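Local coordinates for protein F420-dependent methylenetetrahydromethanopterin dehydrogenase (Methanopyrus kandleri, PDB 1QV9) that catalyses the reversible, coenzyme F420-dependent reduction of methenyl-tetrahydromethanopterin to methylene-tetrahydromethanopterin in methanogenesis from carbon dioxide, at residues 143-148 and 152-157; 115-120 and 159-164. One frame throughout, in Å; residues are numbered along the deposited sequence.

Interaction 1 of 2, residues 143-148 and 152-157; sequences DLMKVL and GVFRVV
The F154 ring lies with one face against L148, whose CB sits 3.6 Å from the ring centroid and 20° off its normal, a CH-pi contact displaced toward the rim near CZ and CE2. L148 CD1 adds a contact at the rim, 3.8 Å from F154 CE2, while the other methyl, CD2, turns to V153 and meets CG1 at 4.0 Å. With F154 CG anti to the carbonyl carbon, the ring reaches back to the preceding helix, where CE1 touches CG of selenomethionine M145 at 4.1 Å. Next to this contact, F154 N donates to L148 O (3.0 Å, N-H...O 151°) from above the carbonyl plane. G152, with positive phi, is the first residue to leave the helical conformation and takes the N-cap position of the next helix; the chain turns here, and the directions of segments 143-148 and 153-157 differ by 69°, with axes 10.0 Å apart at closest. Replacing F154 by an alanine would probably strip L148 CB of its aromatic partner and open a gap beside M145 CG. Around this corner, helix 15-19 packs on M145, L148 and F154, helix 197-223 meets V153 through L207, and A138 of the second subunit packs on F154.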
loop_
_atom_site.group_PDB
_atom_site.type_symbol
_atom_site.label_atom_id
_atom_site.label_comp_id
_atom_site.label_asym_id
_atom_site.label_seq_id
_atom_site.Cartn_x
_atom_site.Cartn_y
_atom_site.Cartn_z
ATOM N N ASP A 143 4.244 13.969 -9.590
ATOM C CA ASP A 143 2.940 13.683 -9.061
ATOM C C ASP A 143 1.852 14.411 -9.840
ATOM O O ASP A 143 0.801 13.804 -10.142
ATOM C CB ASP A 143 2.877 14.061 -7.573
ATOM C CG ASP A 143 3.587 13.045 -6.690
ATOM O OD1 ASP A 143 3.704 11.850 -7.080
ATOM O OD2 ASP A 143 4.030 13.435 -5.582
ATOM N N LEU A 144 2.081 15.689 -10.142
ATOM C CA LEU A 144 1.091 16.455 -10.902
ATOM C C LEU A 144 0.892 15.848 -12.296
ATOM O O LEU A 144 -0.249 15.736 -12.753
ATOM C CB LEU A 144 1.538 17.918 -10.957
ATOM C CG LEU A 144 0.694 18.821 -11.848
ATOM C CD1 LEU A 144 -0.753 18.859 -11.383
ATOM C CD2 LEU A 144 1.298 20.258 -11.811
HETATM N N MSE A 145 1.991 15.436 -12.950
HETATM C CA MSE A 145 1.869 14.821 -14.294
HETATM C C MSE A 145 1.028 13.551 -14.210
HETATM O O MSE A 145 0.170 13.284 -15.094
HETATM C CB MSE A 145 3.264 14.500 -14.850
HETATM C CG MSE A 145 3.198 13.989 -16.273
HETATM SE SE MSE A 145 5.026 13.721 -16.954
HETATM C CE MSE A 145 5.646 15.554 -16.700
ATOM N N LYS A 146 1.251 12.742 -13.174
ATOM C CA LYS A 146 0.460 11.510 -13.027
ATOM C C LYS A 146 -1.026 11.877 -12.859
ATOM O O LYS A 146 -1.918 11.251 -13.439
ATOM C CB LYS A 146 0.967 10.712 -11.805
ATOM C CG LYS A 146 0.145 9.512 -11.412
ATOM C CD LYS A 146 -0.052 8.565 -12.570
ATOM C CE LYS A 146 -0.757 7.308 -12.100
ATOM N NZ LYS A 146 -1.048 6.375 -13.197
ATOM N N VAL A 147 -1.304 12.885 -12.031
ATOM C CA VAL A 147 -2.693 13.293 -11.850
ATOM C C VAL A 147 -3.316 13.755 -13.164
ATOM O O VAL A 147 -4.391 13.271 -13.545
ATOM C CB VAL A 147 -2.769 14.444 -10.807
ATOM C CG1 VAL A 147 -4.207 15.078 -10.797
ATOM C CG2 VAL A 147 -2.407 13.909 -9.435
ATOM N N LEU A 148 -2.657 14.670 -13.860
ATOM C CA LEU A 148 -3.245 15.206 -15.100
ATOM C C LEU A 148 -3.405 14.139 -16.184
ATOM O O LEU A 148 -4.356 14.189 -16.987
ATOM C CB LEU A 148 -2.419 16.401 -15.607
ATOM C CG LEU A 148 -2.354 17.547 -14.584
ATOM C CD1 LEU A 148 -1.527 18.663 -15.147
ATOM C CD2 LEU A 148 -3.775 18.075 -14.291
ATOM N N GLY A 152 -7.356 11.832 -16.961
ATOM C CA GLY A 152 -7.906 12.128 -18.276
ATOM C C GLY A 152 -7.852 13.588 -18.673
ATOM O O GLY A 152 -8.277 13.948 -19.780
ATOM N N VAL A 153 -7.312 14.459 -17.808
ATOM C CA VAL A 153 -7.229 15.865 -18.164
ATOM C C VAL A 153 -6.392 16.084 -19.435
ATOM O O VAL A 153 -6.744 16.918 -20.270
ATOM C CB VAL A 153 -6.623 16.717 -16.999
ATOM C CG1 VAL A 153 -6.243 18.129 -17.485
ATOM C CG2 VAL A 153 -7.637 16.774 -15.862
ATOM N N PHE A 154 -5.282 15.340 -19.580
ATOM C CA PHE A 154 -4.449 15.515 -20.766
ATOM C C PHE A 154 -5.191 15.061 -22.033
ATOM O O PHE A 154 -4.840 15.535 -23.120
ATOM C CB PHE A 154 -3.114 14.739 -20.627
ATOM C CG PHE A 154 -2.069 15.440 -19.773
ATOM C CD1 PHE A 154 -1.026 14.710 -19.236
ATOM C CD2 PHE A 154 -2.136 16.793 -19.522
ATOM C CE1 PHE A 154 -0.044 15.321 -18.454
ATOM C CE2 PHE A 154 -1.143 17.415 -18.722
ATOM C CZ PHE A 154 -0.117 16.665 -18.208
ATOM N N ARG A 155 -6.153 14.154 -21.898
ATOM C CA ARG A 155 -6.885 13.730 -23.094
ATOM C C ARG A 155 -7.782 14.878 -23.548
ATOM O O ARG A 155 -8.031 15.039 -24.742
ATOM C CB ARG A 155 -7.721 12.459 -22.861
ATOM C CG ARG A 155 -7.875 11.624 -24.160
ATOM C CD ARG A 155 -8.737 10.421 -23.979
ATOM N NE ARG A 155 -8.323 9.529 -22.897
ATOM C CZ ARG A 155 -7.319 8.668 -22.973
ATOM N NH1 ARG A 155 -7.035 7.915 -21.936
ATOM N NH2 ARG A 155 -6.625 8.553 -24.082
ATOM N N VAL A 156 -8.298 15.682 -22.620
ATOM C CA VAL A 156 -9.121 16.828 -23.007
ATOM C C VAL A 156 -8.255 17.816 -23.821
ATOM O O VAL A 156 -8.689 18.404 -24.824
ATOM C CB VAL A 156 -9.651 17.580 -21.762
ATOM C CG1 VAL A 156 -10.471 18.778 -22.173
ATOM C CG2 VAL A 156 -10.511 16.627 -20.905
ATOM N N VAL A 157 -7.023 18.040 -23.347
ATOM C CA VAL A 157 -6.106 18.944 -24.045
ATOM C C VAL A 157 -5.738 18.396 -25.407
ATOM O O VAL A 157 -5.711 19.159 -26.373
ATOM C CB VAL A 157 -4.825 19.188 -23.148
ATOM C CG1 VAL A 157 -3.826 20.104 -23.824
ATOM C CG2 VAL A 157 -5.247 19.784 -21.825
#

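Interaction 2 of 2, residues 115-120 and 159-164; sequences GYILVK and EAFDEL
Between 115-120 and 159-164 the contacts run through I117 CD1: it lies 4.0 Å from A160 CB and 3.9 Å from F161 CE1, so one methyl touches two consecutive helix residues. Both contacts are apolar, and no hydrogen bond crosses between the segments. The closest CA atoms, those of I117 and A160, are 8.9 Å apart, a separation bridged by side chains alone. I117 is extended for this, with CG1 anti to the carbonyl carbon (chi1 -61°) and CD1 continuing outward in a second extended step (chi2 177°). The methyl approaches the F161 ring obliquely at CE1. Although the first bond of the F161 side chain does not aim at the strand, its CG, also anti to the carbonyl carbon (chi1 -83°), carries the ring back toward it.

This is helix-on-sheet packing in an alpha/beta domain: 115-119 is an inner strand of a six-stranded parallel sheet, and helix 153-169 lies against one of its faces. Along that face I117 is joined by I97 and I183 of the strands on either side, 94-99 and 180-183, while F161 extends the apolar layer past I97 to F67 and V69 of strand 67-71 and A160 packs on L181.

Backbone hydrogen bonds hold I117 to I96, and Y116 to P179 and L181, fixing the strand between its two neighbours. On the helix, E159 pairs with R191 and D162 with R30 in salt bridges, and the second carboxylate oxygen of D162, OD1, accepts a hydrogen bond from H266.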
loop_
_atom_site.group_PDB
_atom_site.type_symbol
_atom_site.label_atom_id
_atom_site.label_comp_id
_atom_site.label_asym_id
_atom_site.label_seq_id
_atom_site.Cartn_x
_atom_site.Cartn_y
_atom_site.Cartn_z
ATOM N N GLY A 115 -7.595 32.203 -27.807
ATOM C CA GLY A 115 -8.216 31.033 -27.222
ATOM C C GLY A 115 -7.514 30.764 -25.883
ATOM O O GLY A 115 -6.465 31.375 -25.556
ATOM N N TYR A 116 -8.105 29.894 -25.074
ATOM C CA TYR A 116 -7.470 29.547 -23.792
ATOM C C TYR A 116 -7.895 28.197 -23.271
ATOM O O TYR A 116 -8.977 27.717 -23.569
ATOM C CB TYR A 116 -7.749 30.589 -22.676
ATOM C CG TYR A 116 -9.210 30.929 -22.416
ATOM C CD1 TYR A 116 -9.781 32.038 -23.033
ATOM C CD2 TYR A 116 -10.018 30.127 -21.615
ATOM C CE1 TYR A 116 -11.136 32.342 -22.861
ATOM C CE2 TYR A 116 -11.384 30.420 -21.443
ATOM C CZ TYR A 116 -11.917 31.531 -22.074
ATOM O OH TYR A 116 -13.256 31.839 -21.912
ATOM N N ILE A 117 -6.998 27.562 -22.514
ATOM C CA ILE A 117 -7.344 26.324 -21.838
ATOM C C ILE A 117 -6.769 26.583 -20.458
ATOM O O ILE A 117 -5.544 26.687 -20.286
ATOM C CB ILE A 117 -6.691 25.062 -22.437
ATOM C CG1 ILE A 117 -7.154 24.920 -23.891
ATOM C CG2 ILE A 117 -7.122 23.825 -21.612
ATOM C CD1 ILE A 117 -6.524 23.726 -24.662
ATOM N N LEU A 118 -7.658 26.756 -19.482
ATOM C CA LEU A 118 -7.230 27.019 -18.112
ATOM C C LEU A 118 -7.438 25.744 -17.301
ATOM O O LEU A 118 -8.547 25.253 -17.193
ATOM C CB LEU A 118 -8.036 28.174 -17.520
ATOM C CG LEU A 118 -7.839 29.477 -18.314
ATOM C CD1 LEU A 118 -8.648 30.581 -17.652
ATOM C CD2 LEU A 118 -6.338 29.872 -18.314
ATOM N N VAL A 119 -6.361 25.193 -16.744
ATOM C CA VAL A 119 -6.434 23.948 -16.012
ATOM C C VAL A 119 -6.368 24.236 -14.518
ATOM O O VAL A 119 -5.280 24.480 -13.956
ATOM C CB VAL A 119 -5.262 23.030 -16.473
ATOM C CG1 VAL A 119 -5.353 21.661 -15.811
ATOM C CG2 VAL A 119 -5.347 22.872 -17.992
ATOM N N LYS A 120 -7.529 24.203 -13.859
ATOM C CA LYS A 120 -7.545 24.535 -12.430
ATOM C C LYS A 120 -6.730 23.584 -11.550
ATOM O O LYS A 120 -6.100 23.991 -10.593
ATOM C CB LYS A 120 -8.998 24.695 -11.921
ATOM C CG LYS A 120 -9.748 25.734 -12.733
ATOM C CD LYS A 120 -11.157 26.054 -12.193
ATOM C CE LYS A 120 -11.056 27.000 -11.014
ATOM N NZ LYS A 120 -12.407 27.376 -10.491
ATOM N N GLU A 159 -7.486 16.419 -27.252
ATOM C CA GLU A 159 -8.626 16.567 -28.180
ATOM C C GLU A 159 -8.784 17.969 -28.699
ATOM O O GLU A 159 -9.033 18.186 -29.898
ATOM C CB GLU A 159 -9.925 16.135 -27.510
ATOM C CG GLU A 159 -10.082 14.662 -27.292
ATOM C CD GLU A 159 -11.430 14.344 -26.640
ATOM O OE1 GLU A 159 -12.188 15.298 -26.306
ATOM O OE2 GLU A 159 -11.721 13.152 -26.467
ATOM N N ALA A 160 -8.653 18.944 -27.810
ATOM C CA ALA A 160 -8.804 20.326 -28.232
ATOM C C ALA A 160 -7.782 20.710 -29.301
ATOM O O ALA A 160 -8.103 21.399 -30.281
ATOM C CB ALA A 160 -8.679 21.270 -27.040
ATOM N N PHE A 161 -6.531 20.287 -29.118
ATOM C CA PHE A 161 -5.515 20.615 -30.103
ATOM C C PHE A 161 -5.636 19.793 -31.355
ATOM O O PHE A 161 -5.345 20.308 -32.432
ATOM C CB PHE A 161 -4.098 20.493 -29.484
ATOM C CG PHE A 161 -3.689 21.706 -28.720
ATOM C CD1 PHE A 161 -3.513 21.646 -27.353
ATOM C CD2 PHE A 161 -3.567 22.932 -29.362
ATOM C CE1 PHE A 161 -3.225 22.801 -26.608
ATOM C CE2 PHE A 161 -3.289 24.085 -28.640
ATOM C CZ PHE A 161 -3.115 24.022 -27.252
ATOM N N ASP A 162 -6.081 18.546 -31.248
ATOM C CA ASP A 162 -6.245 17.729 -32.451
ATOM C C ASP A 162 -7.333 18.362 -33.350
ATOM O O ASP A 162 -7.189 18.358 -34.574
ATOM C CB ASP A 162 -6.587 16.295 -32.072
ATOM C CG ASP A 162 -5.322 15.443 -31.802
ATOM O OD1 ASP A 162 -5.429 14.411 -31.110
ATOM O OD2 ASP A 162 -4.234 15.800 -32.323
ATOM N N GLU A 163 -8.386 18.906 -32.744
ATOM C CA GLU A 163 -9.455 19.579 -33.501
ATOM C C GLU A 163 -8.882 20.821 -34.215
ATOM O O GLU A 163 -9.158 21.080 -35.398
ATOM C CB GLU A 163 -10.580 19.997 -32.547
ATOM C CG GLU A 163 -11.749 20.746 -33.213
ATOM C CD GLU A 163 -12.712 21.363 -32.192
ATOM O OE1 GLU A 163 -13.215 20.627 -31.316
ATOM O OE2 GLU A 163 -12.967 22.587 -32.267
ATOM N N LEU A 164 -8.073 21.606 -33.508
ATOM C CA LEU A 164 -7.469 22.798 -34.091
ATOM C C LEU A 164 -6.503 22.422 -35.237
ATOM O O LEU A 164 -6.422 23.127 -36.258
ATOM C CB LEU A 164 -6.728 23.564 -32.989
ATOM C CG LEU A 164 -6.465 25.050 -33.224
ATOM C CD1 LEU A 164 -7.788 25.815 -33.386
ATOM C CD2 LEU A 164 -5.654 25.592 -32.038
#

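How the interactions relate
From the N terminus, the chain first builds strands 4-10, 33-39, 67-71 and 94-99 before reaching strand 115-119, the first partner of interaction 2. It then leaves the sheet, runs through helix 134-150, turns at G152 and returns along helix 153-169. Interaction 1 closes the short loop between these two helices and is nested within the longer loop that interaction 2 closes between strand and helix. Helix 153-169 serves both, its start in interaction 1 and its middle in interaction 2. The centres are about 13 Å apart, yet V119 CG1 joins them, packing 4.0 Å from V153 CG1. Together they tie helix 134-150 and the sheet to one helix.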